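PDB 6UI3: cellulase from Clostridium cellulovorans, which probably hydrolyses internal beta-1,4-glucosidic bonds of cellulose and related plant polysaccharides, this chain being the family 5 glycoside hydrolase domain of a longer protein. Local coordinates for residues Tyr5-Glu10 / Phe138-Asp143; Ala97-Ala102 / Ser142-Phe147; Asp148-Pro153 / Asn167-Tyr172; Ile192-Tyr197 / Met209-Asp214. All coordinates share one frame; numbering follows the deposited sequence. Where two conformers were deposited one is given.

How the contacts relate
The four contacts follow one side of a TIM barrel from the rim where its strands begin to the rim where they end. Contacts 1 and 2 share S142 and D143, their centres about 8 Å apart, and lie where strands 101-105 and 145-148 begin. Contacts 3 and 4, also about 8 Å apart between centres, gather at and just beyond the ends of strands 145-148 and 192-195, the active-site rim in this fold. Centres of the two pairs are about 21 to 26 Å apart. F147 O, 2.7 Å from M193 N, probably hydrogen-bonds across that gap, linking contacts 2 and 4. N151-Q152-P153 corresponds to the Asn-Glu-Pro signature of family 5, so contact 3 probably borders the catalytic centre.

Contact 1. Residues Tyr5-Glu10 / Phe138-Asp143; sequences YTHPTE and FKDYSD
H7 lies flat against Y141 in an offset stack, the ring centroids 3.8 Å apart and the planes only 5° from parallel. H7 CG comes within 3.3 Å of Y141 CZ, while F138 CD1 lies over the opposite face of the phenol, which is thereby sandwiched. At the imidazole edge, H7 NE2 donates to D140 OD1 over 2.8 Å, reaching the syn side of a carboxylate turned 44° from the ring. H7 takes a chi1 of 67°, its CG set between its own N and carbonyl carbon, and this brings the ring over the tyrosine. Backbone bonds continue the join: S142 N gives to P8 O at 3.0 Å and D143 N to E10 O at 2.9 Å. A water donates to both E10 OE1 and D143 OD1, bridging two carboxylates.

Further out, the type I turn from F138 to Y141 presents D140 and Y141 to H7. E89 and N93 of helix 82-96 hold Y141 OH, and R12 pairs with D143 OD2. The amino-terminal tail is thus fastened at the end of the barrel where the strands begin. Histidine suits its place by combining a flat face with a donor edge, and the carboxylate of D140 would be expected to favour the protonated imidazole of H7.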
loop_
_atom_site.group_PDB
_atom_site.type_symbol
_atom_site.label_atom_id
_atom_site.label_comp_id
_atom_site.label_asym_id
_atom_site.label_seq_id
_atom_site.Cartn_x
_atom_site.Cartn_y
_atom_site.Cartn_z
ATOM N N TYR A 5 12.005 13.566 20.940
ATOM C CA TYR A 5 11.207 13.513 19.722
ATOM C C TYR A 5 9.724 13.621 20.055
ATOM O O TYR A 5 9.232 12.971 20.984
ATOM C CB TYR A 5 11.465 12.210 18.963
ATOM C CG TYR A 5 10.517 11.994 17.793
ATOM C CD1 TYR A 5 9.427 11.138 17.902
ATOM C CD2 TYR A 5 10.703 12.658 16.584
ATOM C CE1 TYR A 5 8.559 10.944 16.846
ATOM C CE2 TYR A 5 9.840 12.477 15.523
ATOM C CZ TYR A 5 8.768 11.612 15.651
ATOM O OH TYR A 5 7.920 11.438 14.601
ATOM N N THR A 6 9.013 14.449 19.297
ATOM C CA THR A 6 7.558 14.479 19.308
ATOM C C THR A 6 7.080 14.355 17.872
ATOM O O THR A 6 7.736 14.822 16.934
ATOM C CB THR A 6 7.015 15.761 19.949
ATOM O OG1 THR A 6 7.474 16.899 19.214
ATOM C CG2 THR A 6 7.482 15.869 21.395
ATOM N N HIS A 7 5.935 13.711 17.691
ATOM C CA HIS A 7 5.472 13.461 16.344
ATOM C C HIS A 7 5.139 14.776 15.640
ATOM O O HIS A 7 4.685 15.736 16.267
ATOM C CB HIS A 7 4.274 12.513 16.342
ATOM C CG HIS A 7 3.033 13.072 16.965
ATOM N ND1 HIS A 7 2.642 12.771 18.251
ATOM C CD2 HIS A 7 2.051 13.849 16.445
ATOM C CE1 HIS A 7 1.495 13.375 18.513
ATOM N NE2 HIS A 7 1.108 14.021 17.427
ATOM N N PRO A 8 5.367 14.848 14.332
ATOM C CA PRO A 8 5.066 16.087 13.613
ATOM C C PRO A 8 3.569 16.290 13.465
ATOM O O PRO A 8 2.784 15.333 13.392
ATOM C CB PRO A 8 5.731 15.871 12.251
ATOM C CG PRO A 8 5.690 14.404 12.063
ATOM C CD PRO A 8 5.920 13.821 13.432
ATOM N N THR A 9 3.192 17.562 13.358
ATOM C CA THR A 9 1.808 17.974 13.202
ATOM C C THR A 9 1.571 18.831 11.966
ATOM O O THR A 9 0.425 19.218 11.717
ATOM C CB THR A 9 1.371 18.767 14.438
ATOM O OG1 THR A 9 2.240 19.898 14.602
ATOM C CG2 THR A 9 1.452 17.925 15.705
ATOM N N GLU A 10 2.606 19.123 11.178
ATOM C CA GLU A 10 2.493 20.088 10.090
ATOM C C GLU A 10 1.443 19.669 9.071
ATOM O O GLU A 10 1.476 18.556 8.541
ATOM C CB GLU A 10 3.838 20.215 9.365
ATOM C CG GLU A 10 3.805 21.158 8.155
ATOM C CD GLU A 10 5.112 21.193 7.371
ATOM O OE1 GLU A 10 5.638 20.120 6.995
ATOM O OE2 GLU A 10 5.611 22.311 7.126
ATOM N N PHE A 138 -4.922 9.480 15.504
ATOM C CA PHE A 138 -3.903 10.176 14.733
ATOM C C PHE A 138 -4.372 11.536 14.203
ATOM O O PHE A 138 -3.734 12.090 13.300
ATOM C CB PHE A 138 -3.465 9.297 13.553
ATOM C CG PHE A 138 -2.677 8.060 13.925
ATOM C CD1 PHE A 138 -1.314 8.155 14.168
ATOM C CD2 PHE A 138 -3.275 6.805 13.990
ATOM C CE1 PHE A 138 -0.559 7.041 14.487
ATOM C CE2 PHE A 138 -2.526 5.672 14.313
ATOM C CZ PHE A 138 -1.157 5.789 14.559
ATOM N N LYS A 139 -5.431 12.128 14.770
ATOM C CA LYS A 139 -6.059 13.259 14.088
ATOM C C LYS A 139 -5.163 14.494 14.021
ATOM O O LYS A 139 -5.340 15.316 13.114
ATOM C CB LYS A 139 -7.431 13.612 14.683
ATOM C CG LYS A 139 -7.425 14.135 16.097
ATOM C CD LYS A 139 -8.839 14.501 16.545
ATOM C CE LYS A 139 -8.893 14.802 18.031
ATOM N NZ LYS A 139 -10.286 15.045 18.481
ATOM N N ASP A 140 -4.221 14.665 14.948
ATOM C CA ASP A 140 -3.344 15.840 14.882
ATOM C C ASP A 140 -2.046 15.585 14.114
ATOM O O ASP A 140 -1.209 16.490 14.012
ATOM C CB ASP A 140 -3.084 16.445 16.280
ATOM C CG ASP A 140 -2.046 15.696 17.102
ATOM O OD1 ASP A 140 -1.451 14.718 16.626
ATOM O OD2 ASP A 140 -1.799 16.124 18.260
ATOM N N TYR A 141 -1.845 14.380 13.584
ATOM C CA TYR A 141 -0.601 14.038 12.908
ATOM C C TYR A 141 -0.457 14.799 11.595
ATOM O O TYR A 141 -1.441 15.140 10.927
ATOM C CB TYR A 141 -0.557 12.525 12.657
ATOM C CG TYR A 141 0.112 11.766 13.770
ATOM C CD1 TYR A 141 -0.451 11.694 15.044
ATOM C CD2 TYR A 141 1.337 11.158 13.561
ATOM C CE1 TYR A 141 0.195 11.037 16.067
ATOM C CE2 TYR A 141 1.983 10.494 14.559
ATOM C CZ TYR A 141 1.424 10.433 15.820
ATOM O OH TYR A 141 2.113 9.787 16.827
ATOM N N SER A 142 0.800 15.049 11.227
ATOM C CA SER A 142 1.136 15.791 10.025
ATOM C C SER A 142 0.608 15.108 8.762
ATOM O O SER A 142 0.206 13.939 8.751
ATOM C CB SER A 142 2.649 15.903 9.890
ATOM O OG SER A 142 3.194 14.679 9.405
ATOM N N ASP A 143 0.665 15.870 7.666
ATOM C CA ASP A 143 0.243 15.429 6.347
ATOM C C ASP A 143 1.135 14.357 5.748
ATOM O O ASP A 143 0.812 13.851 4.669
ATOM C CB ASP A 143 0.102 16.623 5.386
ATOM C CG ASP A 143 1.393 17.386 5.157
ATOM O OD1 ASP A 143 2.492 16.879 5.459
ATOM O OD2 ASP A 143 1.313 18.527 4.647
HETATM O O HOH W 1 4.990 17.486 6.460
#

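Contact 2. Residues Ala97-Ala102 / Ser142-Phe147; sequences ANDMYA and SDKLIF. With EDO (1,2-ethanediol), chain B.
Over one face of the Y101 ring runs the aliphatic part of K144, CG standing 4.0 Å from the ring centroid in a CH-pi contact displaced toward the rim. The backbone O of D143 lies near the ring plane at its edge, and I146 CD1 comes within 3.8 Å of Y101 CD2. The carboxylate of D99 is the other flat group: K144 NZ forms a salt bridge with its OD1 at 3.0 Å, on the syn side but 32° out of plane. Lysine suits this place because its methylenes can cover an aromatic face while a bend at its far end (chi4 70°) turns the ammonium to the aspartate. D99 has positive phi and closes helix 82-96 in a Schellman motif.

Between the two segments the pairing is that of parallel strands. A102 N donates to K144 O and A102 O accepts from I146 N, each over 2.9 Å, framing the A102-L145 bridge. S142 OG accepts from K144 N, an ST turn leading into the strand. The phenol hydroxyl of Y101 is engaged by D22 and R12. The two strands belong to one beta-alpha-beta unit, with helix 120-137 as its crossover, and both A102 and L145 pack on V92 of helix 82-96.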
loop_
_atom_site.group_PDB
_atom_site.type_symbol
_atom_site.label_atom_id
_atom_site.label_comp_id
_atom_site.label_asym_id
_atom_site.label_seq_id
_atom_site.Cartn_x
_atom_site.Cartn_y
_atom_site.Cartn_z
ATOM N N ALA A 97 9.829 10.352 11.884
ATOM C CA ALA A 97 11.037 10.940 12.459
ATOM C C ALA A 97 12.139 11.076 11.419
ATOM O O ALA A 97 13.066 11.872 11.613
ATOM C CB ALA A 97 11.532 10.110 13.648
ATOM N N ASN A 98 12.064 10.308 10.331
ATOM C CA ASN A 98 12.955 10.417 9.188
ATOM C C ASN A 98 12.380 11.303 8.079
ATOM O O ASN A 98 12.905 11.294 6.967
ATOM C CB ASN A 98 13.262 9.014 8.653
ATOM C CG ASN A 98 14.374 8.327 9.422
ATOM O OD1 ASN A 98 15.518 8.757 9.340
ATOM N ND2 ASN A 98 14.059 7.268 10.152
ATOM N N ASP A 99 11.314 12.046 8.370
ATOM C CA ASP A 99 10.619 12.894 7.396
ATOM C C ASP A 99 10.167 12.115 6.161
ATOM O O ASP A 99 10.147 12.645 5.044
ATOM C CB ASP A 99 11.431 14.135 7.026
ATOM C CG ASP A 99 10.561 15.242 6.451
ATOM O OD1 ASP A 99 9.418 15.433 6.930
ATOM O OD2 ASP A 99 11.022 15.917 5.514
ATOM N N MET A 100 9.749 10.871 6.371
ATOM C CA MET A 100 9.191 10.012 5.339
ATOM C C MET A 100 7.680 9.980 5.475
ATOM O O MET A 100 7.138 10.097 6.576
ATOM C CB MET A 100 9.708 8.582 5.490
ATOM C CG MET A 100 11.209 8.469 5.381
ATOM S SD MET A 100 11.853 6.862 5.942
ATOM C CE MET A 100 11.820 6.071 4.370
ATOM N N TYR A 101 6.994 9.773 4.354
ATOM C CA TYR A 101 5.573 9.469 4.380
ATOM C C TYR A 101 5.357 8.101 5.012
ATOM O O TYR A 101 6.181 7.185 4.877
ATOM C CB TYR A 101 4.984 9.489 2.963
ATOM C CG TYR A 101 4.894 10.893 2.425
ATOM C CD1 TYR A 101 5.941 11.459 1.728
ATOM C CD2 TYR A 101 3.769 11.676 2.675
ATOM C CE1 TYR A 101 5.877 12.754 1.276
ATOM C CE2 TYR A 101 3.694 12.969 2.226
ATOM C CZ TYR A 101 4.743 13.505 1.542
ATOM O OH TYR A 101 4.650 14.801 1.122
ATOM N N ALA A 102 4.235 7.967 5.714
ATOM C CA ALA A 102 3.807 6.719 6.330
ATOM C C ALA A 102 2.358 6.471 5.959
ATOM O O ALA A 102 1.515 7.357 6.138
ATOM C CB ALA A 102 3.906 6.817 7.850
ATOM N N SER A 142 0.800 15.049 11.227
ATOM C CA SER A 142 1.136 15.791 10.025
ATOM C C SER A 142 0.608 15.108 8.762
ATOM O O SER A 142 0.206 13.939 8.751
ATOM C CB SER A 142 2.649 15.903 9.890
ATOM O OG SER A 142 3.194 14.679 9.405
ATOM N N ASP A 143 0.665 15.870 7.666
ATOM C CA ASP A 143 0.243 15.429 6.347
ATOM C C ASP A 143 1.135 14.357 5.748
ATOM O O ASP A 143 0.812 13.851 4.669
ATOM C CB ASP A 143 0.102 16.623 5.386
ATOM C CG ASP A 143 1.393 17.386 5.157
ATOM O OD1 ASP A 143 2.492 16.879 5.459
ATOM O OD2 ASP A 143 1.313 18.527 4.647
ATOM N N LYS A 144 2.215 13.968 6.411
ATOM C CA LYS A 144 2.992 12.832 5.928
ATOM C C LYS A 144 2.396 11.493 6.342
ATOM O O LYS A 144 2.823 10.462 5.819
ATOM C CB LYS A 144 4.454 12.971 6.324
ATOM C CG LYS A 144 5.137 14.073 5.504
ATOM C CD LYS A 144 6.615 13.838 5.331
ATOM C CE LYS A 144 7.233 14.882 4.421
ATOM N NZ LYS A 144 7.261 16.209 5.073
ATOM N N LEU A 145 1.390 11.484 7.209
ATOM C CA LEU A 145 0.608 10.290 7.497
ATOM C C LEU A 145 -0.589 10.231 6.551
ATOM O O LEU A 145 -1.392 11.166 6.492
ATOM C CB LEU A 145 0.136 10.303 8.948
ATOM C CG LEU A 145 -0.790 9.146 9.360
ATOM C CD1 LEU A 145 -0.098 7.809 9.234
ATOM C CD2 LEU A 145 -1.262 9.364 10.788
ATOM N N ILE A 146 -0.714 9.117 5.840
ATOM C CA ILE A 146 -1.744 8.870 4.838
ATOM C C ILE A 146 -2.531 7.636 5.277
ATOM O O ILE A 146 -1.947 6.706 5.841
ATOM C CB ILE A 146 -1.056 8.597 3.482
ATOM C CG1 ILE A 146 -0.230 9.802 3.021
ATOM C CG2 ILE A 146 -2.086 8.150 2.425
ATOM C CD1 ILE A 146 0.740 9.474 1.891
ATOM N N PHE A 147 -3.840 7.613 5.023
ATOM C CA PHE A 147 -4.679 6.453 5.320
ATOM C C PHE A 147 -5.069 5.738 4.027
ATOM O O PHE A 147 -5.313 6.388 3.005
ATOM C CB PHE A 147 -5.961 6.899 6.032
ATOM C CG PHE A 147 -5.757 7.521 7.401
ATOM C CD1 PHE A 147 -4.634 7.255 8.173
ATOM C CD2 PHE A 147 -6.730 8.368 7.924
ATOM C CE1 PHE A 147 -4.498 7.819 9.454
ATOM C CE2 PHE A 147 -6.592 8.925 9.187
ATOM C CZ PHE A 147 -5.479 8.656 9.943
HETATM C C1 EDO B . 16.429 12.792 8.102
HETATM O O1 EDO B . 16.235 11.435 8.528
HETATM C C2 EDO B . 15.111 13.568 8.083
HETATM O O2 EDO B . 14.599 13.745 9.411
#

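Contact 3. Residues Asp148-Pro153 / Asn167-Tyr172; sequences DTINQP and NVLNEY. Unlike the reference sequence in segment 148-153: Q152 (reference Glu).
Y172 and L169, on the inner side of helix 163-182, pack against T149, I150 and P153 in the loop that leaves strand 145-148 of the TIM barrel. Three residues apart, they lie on the same face of the helix, and both extend CG anti to the backbone N (chi1 173° in each), which carries their ends across to the loop.

The contacts are mainly apolar. I150 CG2 crosses near the Y172 ring, 3.6 Å from CE2, and comes within 4.3 Å of L169 CD1. The two methyls of L169, CD1 and CD2, fork around P153 CG, each 3.7 Å away. Apolar branched and cyclic side chains suit a seam in which all five touching residues are buried.

Polar bonds fix the ends. T149 OG1 is hydrogen-bonded to N173, on the same helix as Y172.

N151 and Q152 take no part in the packing; N151 is held by R64 and Q112, and Q152 by H222. Q152 stands where the reference sequence has glutamate, the residue that is probably the acid/base by analogy with the family, so the packed loop probably borders the catalytic centre. T149 O accepts from both W131 NE1 and Y172 OH, the latter at 2.9 Å and 39° above the carbonyl plane.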
loop_
_atom_site.group_PDB
_atom_site.type_symbol
_atom_site.label_atom_id
_atom_site.label_comp_id
_atom_site.label_asym_id
_atom_site.label_seq_id
_atom_site.Cartn_x
_atom_site.Cartn_y
_atom_site.Cartn_z
ATOM N N ASP A 148 -5.157 4.408 4.079
ATOM C CA ASP A 148 -5.484 3.524 2.947
ATOM C C ASP A 148 -6.632 2.648 3.439
ATOM O O ASP A 148 -6.459 1.875 4.380
ATOM C CB ASP A 148 -4.193 2.765 2.594
ATOM C CG ASP A 148 -4.361 1.585 1.635
ATOM O OD1 ASP A 148 -5.476 1.304 1.131
ATOM O OD2 ASP A 148 -3.300 0.926 1.377
ATOM N N THR A 149 -7.830 2.809 2.864
ATOM C CA THR A 149 -9.057 2.412 3.572
ATOM C C THR A 149 -9.201 0.899 3.774
ATOM O O THR A 149 -9.860 0.462 4.724
ATOM C CB THR A 149 -10.308 2.917 2.839
ATOM O OG1 THR A 149 -10.348 2.307 1.538
ATOM C CG2 THR A 149 -10.365 4.437 2.751
ATOM N N ILE A 150 -8.652 0.097 2.865
ATOM C CA ILE A 150 -8.693 -1.368 2.931
ATOM C C ILE A 150 -7.667 -1.860 1.915
ATOM O O ILE A 150 -7.543 -1.283 0.842
ATOM C CB ILE A 150 -10.118 -1.916 2.697
ATOM C CG1 ILE A 150 -10.160 -3.443 2.849
ATOM C CG2 ILE A 150 -10.673 -1.464 1.348
ATOM C CD1 ILE A 150 -9.816 -3.982 4.236
ATOM N N ASN A 151 -6.932 -2.918 2.233
ATOM C CA ASN A 151 -5.812 -3.370 1.394
ATOM C C ASN A 151 -6.266 -3.940 0.046
ATOM O O ASN A 151 -6.081 -3.307 -0.999
ATOM C CB ASN A 151 -4.993 -4.379 2.204
ATOM C CG ASN A 151 -3.958 -5.064 1.380
ATOM O OD1 ASN A 151 -3.169 -4.388 0.703
ATOM N ND2 ASN A 151 -3.945 -6.381 1.398
ATOM N N GLN A 152 -6.827 -5.149 0.046
ATOM C CA GLN A 152 -7.198 -5.883 -1.173
ATOM C C GLN A 152 -8.619 -6.410 -1.026
ATOM O O GLN A 152 -8.855 -7.620 -0.878
ATOM C CB GLN A 152 -6.173 -6.969 -1.505
ATOM C CG GLN A 152 -4.897 -6.326 -2.066
ATOM C CD GLN A 152 -3.748 -7.244 -2.369
ATOM O OE1 GLN A 152 -2.785 -6.836 -3.022
ATOM N NE2 GLN A 152 -3.816 -8.461 -1.908
ATOM N N PRO A 153 -9.596 -5.503 -1.046
ATOM C CA PRO A 153 -10.988 -5.888 -0.777
ATOM C C PRO A 153 -11.532 -6.817 -1.846
ATOM O O PRO A 153 -11.365 -6.569 -3.045
ATOM C CB PRO A 153 -11.735 -4.546 -0.803
ATOM C CG PRO A 153 -10.884 -3.667 -1.701
ATOM C CD PRO A 153 -9.468 -4.074 -1.386
ATOM N N ASN A 167 -19.670 -2.787 -6.515
ATOM C CA ASN A 167 -20.562 -1.776 -5.953
ATOM C C ASN A 167 -20.493 -1.755 -4.432
ATOM O O ASN A 167 -20.559 -0.686 -3.823
ATOM C CB ASN A 167 -22.007 -1.995 -6.402
ATOM C CG ASN A 167 -22.974 -1.069 -5.684
ATOM O OD1 ASN A 167 -22.960 0.143 -5.906
ATOM N ND2 ASN A 167 -23.804 -1.630 -4.807
ATOM N N VAL A 168 -20.369 -2.929 -3.799
ATOM C CA VAL A 168 -20.209 -2.965 -2.344
ATOM C C VAL A 168 -18.965 -2.182 -1.934
ATOM O O VAL A 168 -18.998 -1.387 -0.992
ATOM C CB VAL A 168 -20.167 -4.414 -1.826
ATOM C CG1 VAL A 168 -19.766 -4.457 -0.359
ATOM C CG2 VAL A 168 -21.510 -5.069 -1.986
ATOM N N LEU A 169 -17.851 -2.393 -2.646
ATOM C CA LEU A 169 -16.637 -1.641 -2.345
ATOM C C LEU A 169 -16.843 -0.144 -2.546
ATOM O O LEU A 169 -16.365 0.670 -1.745
ATOM C CB LEU A 169 -15.482 -2.149 -3.200
ATOM C CG LEU A 169 -14.186 -1.337 -3.114
ATOM C CD1 LEU A 169 -13.669 -1.252 -1.698
ATOM C CD2 LEU A 169 -13.134 -1.954 -4.039
ATOM N N ASN A 170 -17.543 0.248 -3.614
ATOM C CA ASN A 170 -17.802 1.670 -3.832
ATOM C C ASN A 170 -18.562 2.266 -2.654
ATOM O O ASN A 170 -18.264 3.382 -2.217
ATOM C CB ASN A 170 -18.562 1.888 -5.139
ATOM C CG ASN A 170 -17.711 1.602 -6.363
ATOM O OD1 ASN A 170 -16.480 1.680 -6.327
ATOM N ND2 ASN A 170 -18.369 1.265 -7.453
ATOM N N GLU A 171 -19.535 1.528 -2.109
ATOM C CA GLU A 171 -20.282 2.023 -0.952
ATOM C C GLU A 171 -19.405 2.082 0.296
ATOM O O GLU A 171 -19.502 3.030 1.085
ATOM C CB GLU A 171 -21.514 1.156 -0.705
ATOM C CG GLU A 171 -22.550 1.216 -1.816
ATOM C CD GLU A 171 -23.828 0.483 -1.451
ATOM O OE1 GLU A 171 -24.255 0.596 -0.288
ATOM O OE2 GLU A 171 -24.394 -0.207 -2.325
ATOM N N TYR A 172 -18.530 1.091 0.488
ATOM C CA TYR A 172 -17.586 1.117 1.604
ATOM C C TYR A 172 -16.702 2.353 1.538
ATOM O O TYR A 172 -16.606 3.120 2.501
ATOM C CB TYR A 172 -16.741 -0.163 1.584
ATOM C CG TYR A 172 -15.610 -0.205 2.590
ATOM C CD1 TYR A 172 -15.804 -0.735 3.857
ATOM C CD2 TYR A 172 -14.352 0.275 2.277
ATOM C CE1 TYR A 172 -14.774 -0.789 4.781
ATOM C CE2 TYR A 172 -13.309 0.225 3.195
ATOM C CZ TYR A 172 -13.529 -0.311 4.447
ATOM O OH TYR A 172 -12.513 -0.379 5.400
#

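Contact 4. Residues Ile192-Tyr197 / Met209-Asp214; sequences IMVPTY and MVVPND
P195 O is approached by the end of M209, with CE at 3.3 Å and SD at 3.6 Å, while N173 ND2 gives the same oxygen a weak hydrogen bond. No hydrogen bond joins 192-197 to 209-214, so the contact rests on van der Waals packing, largely of the M209 and V194 side chains. M209 starts out with CG anti to its N and then bends at chi2 (68°), which lays the thioether across V194 and T196 at about a right angle to both. SD passes 4.1 Å from T196 CG2, and CE lies 4.0 Å from V194 CG2. M209 was modelled in two conformers, so these distances hold for one of them.

V194 CG2 also meets the proline ring of P212 at CD, 4.1 Å away, with V211 CG1 at the limit of contact. A beta-branched valine suits a strand whose outward side must be filled, and a pliant methionine can follow the uneven surface where the strand gives way to loop. T196 turns its methyl to the sulfur while its OG1 is bound to S200 O.

Strand 192-195 pairs through V194 with A218 and S220 of strand 217-222, and V211 packs on V217 and V219 of that strand. The loop 209-214 thus runs outside both strands, and D214 ties its end to R181 of helix 163-182.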
loop_
_atom_site.group_PDB
_atom_site.type_symbol
_atom_site.label_atom_id
_atom_site.label_comp_id
_atom_site.label_asym_id
_atom_site.label_seq_id
_atom_site.Cartn_x
_atom_site.Cartn_y
_atom_site.Cartn_z
ATOM N N ILE A 192 -6.316 10.451 1.580
ATOM C CA ILE A 192 -6.864 9.114 1.783
ATOM C C ILE A 192 -6.770 8.341 0.470
ATOM O O ILE A 192 -7.150 8.853 -0.592
ATOM C CB ILE A 192 -8.322 9.158 2.284
ATOM C CG1 ILE A 192 -8.420 9.953 3.590
ATOM C CG2 ILE A 192 -8.860 7.736 2.475
ATOM C CD1 ILE A 192 -9.839 10.336 3.985
ATOM N N MET A 193 -6.259 7.122 0.551
ATOM C CA MET A 193 -6.145 6.206 -0.578
ATOM C C MET A 193 -7.338 5.254 -0.580
ATOM O O MET A 193 -7.699 4.703 0.471
ATOM C CB MET A 193 -4.864 5.376 -0.464
ATOM C CG MET A 193 -3.591 6.203 -0.547
ATOM S SD MET A 193 -2.090 5.325 -0.058
ATOM C CE MET A 193 -2.082 3.969 -1.222
ATOM N N VAL A 194 -7.933 5.050 -1.766
ATOM C CA VAL A 194 -9.079 4.188 -1.932
ATOM C C VAL A 194 -8.776 3.173 -3.035
ATOM O O VAL A 194 -8.406 3.564 -4.150
ATOM C CB VAL A 194 -10.375 4.966 -2.257
ATOM C CG1 VAL A 194 -10.865 5.693 -0.996
ATOM C CG2 VAL A 194 -10.185 5.956 -3.402
ATOM N N PRO A 195 -8.869 1.869 -2.774
ATOM C CA PRO A 195 -8.544 0.867 -3.791
ATOM C C PRO A 195 -9.722 0.528 -4.695
ATOM O O PRO A 195 -10.888 0.673 -4.322
ATOM C CB PRO A 195 -8.199 -0.361 -2.932
ATOM C CG PRO A 195 -9.120 -0.249 -1.782
ATOM C CD PRO A 195 -9.150 1.241 -1.465
ATOM N N THR A 196 -9.377 0.042 -5.888
ATOM C CA THR A 196 -10.295 -0.756 -6.693
ATOM C C THR A 196 -10.450 -2.142 -6.039
ATOM O O THR A 196 -9.759 -2.496 -5.074
ATOM C CB THR A 196 -9.698 -0.932 -8.088
ATOM O OG1 THR A 196 -8.417 -1.555 -7.923
ATOM C CG2 THR A 196 -9.562 0.386 -8.839
ATOM N N TYR A 197 -11.338 -2.963 -6.600
ATOM C CA TYR A 197 -11.508 -4.339 -6.142
ATOM C C TYR A 197 -10.180 -5.080 -6.263
ATOM O O TYR A 197 -9.542 -5.050 -7.320
ATOM C CB TYR A 197 -12.604 -5.000 -6.994
ATOM C CG TYR A 197 -12.962 -6.417 -6.603
ATOM C CD1 TYR A 197 -12.316 -7.488 -7.184
ATOM C CD2 TYR A 197 -13.972 -6.692 -5.690
ATOM C CE1 TYR A 197 -12.635 -8.801 -6.837
ATOM C CE2 TYR A 197 -14.295 -7.999 -5.341
ATOM C CZ TYR A 197 -13.629 -9.042 -5.918
ATOM O OH TYR A 197 -13.955 -10.333 -5.541
ATOM N N MET A 209 -14.951 0.968 -10.672
ATOM C CA MET A 209 -14.662 1.852 -9.554
ATOM C C MET A 209 -15.448 3.148 -9.655
ATOM O O MET A 209 -15.490 3.767 -10.713
ATOM C CB MET A 209 -13.172 2.202 -9.641
ATOM C CG MET A 209 -12.656 3.098 -8.568
ATOM S SD MET A 209 -12.686 2.226 -6.987
ATOM C CE MET A 209 -11.759 3.403 -5.996
ATOM N N VAL A 210 -16.031 3.580 -8.549
ATOM C CA VAL A 210 -16.560 4.930 -8.389
ATOM C C VAL A 210 -15.718 5.566 -7.291
ATOM O O VAL A 210 -15.767 5.138 -6.128
ATOM C CB VAL A 210 -18.051 4.942 -8.036
ATOM C CG1 VAL A 210 -18.526 6.382 -7.759
ATOM C CG2 VAL A 210 -18.857 4.330 -9.163
ATOM N N VAL A 211 -14.892 6.531 -7.660
ATOM C CA VAL A 211 -14.091 7.227 -6.648
ATOM C C VAL A 211 -15.034 8.075 -5.807
ATOM O O VAL A 211 -15.898 8.754 -6.378
ATOM C CB VAL A 211 -13.030 8.099 -7.328
ATOM C CG1 VAL A 211 -12.162 8.772 -6.287
ATOM C CG2 VAL A 211 -12.155 7.255 -8.271
ATOM N N PRO A 212 -14.939 8.058 -4.477
ATOM C CA PRO A 212 -15.830 8.899 -3.670
ATOM C C PRO A 212 -15.788 10.360 -4.088
ATOM O O PRO A 212 -14.772 10.860 -4.591
ATOM C CB PRO A 212 -15.296 8.712 -2.247
ATOM C CG PRO A 212 -14.733 7.334 -2.246
ATOM C CD PRO A 212 -14.098 7.187 -3.631
ATOM N N ASN A 213 -16.899 11.050 -3.830
ATOM C CA ASN A 213 -17.019 12.484 -4.083
ATOM C C ASN A 213 -16.287 13.236 -2.973
ATOM O O ASN A 213 -16.881 13.794 -2.043
ATOM C CB ASN A 213 -18.479 12.892 -4.173
ATOM C CG ASN A 213 -18.633 14.333 -4.577
ATOM O OD1 ASN A 213 -17.676 14.955 -5.021
ATOM N ND2 ASN A 213 -19.838 14.860 -4.467
ATOM N N ASP A 214 -14.957 13.246 -3.084
ATOM C CA ASP A 214 -14.041 13.882 -2.137
ATOM C C ASP A 214 -12.862 14.337 -2.989
ATOM O O ASP A 214 -12.351 13.536 -3.790
ATOM C CB ASP A 214 -13.585 12.895 -1.061
ATOM C CG ASP A 214 -12.699 13.536 -0.001
ATOM O OD1 ASP A 214 -11.520 13.869 -0.295
ATOM O OD2 ASP A 214 -13.196 13.713 1.139
#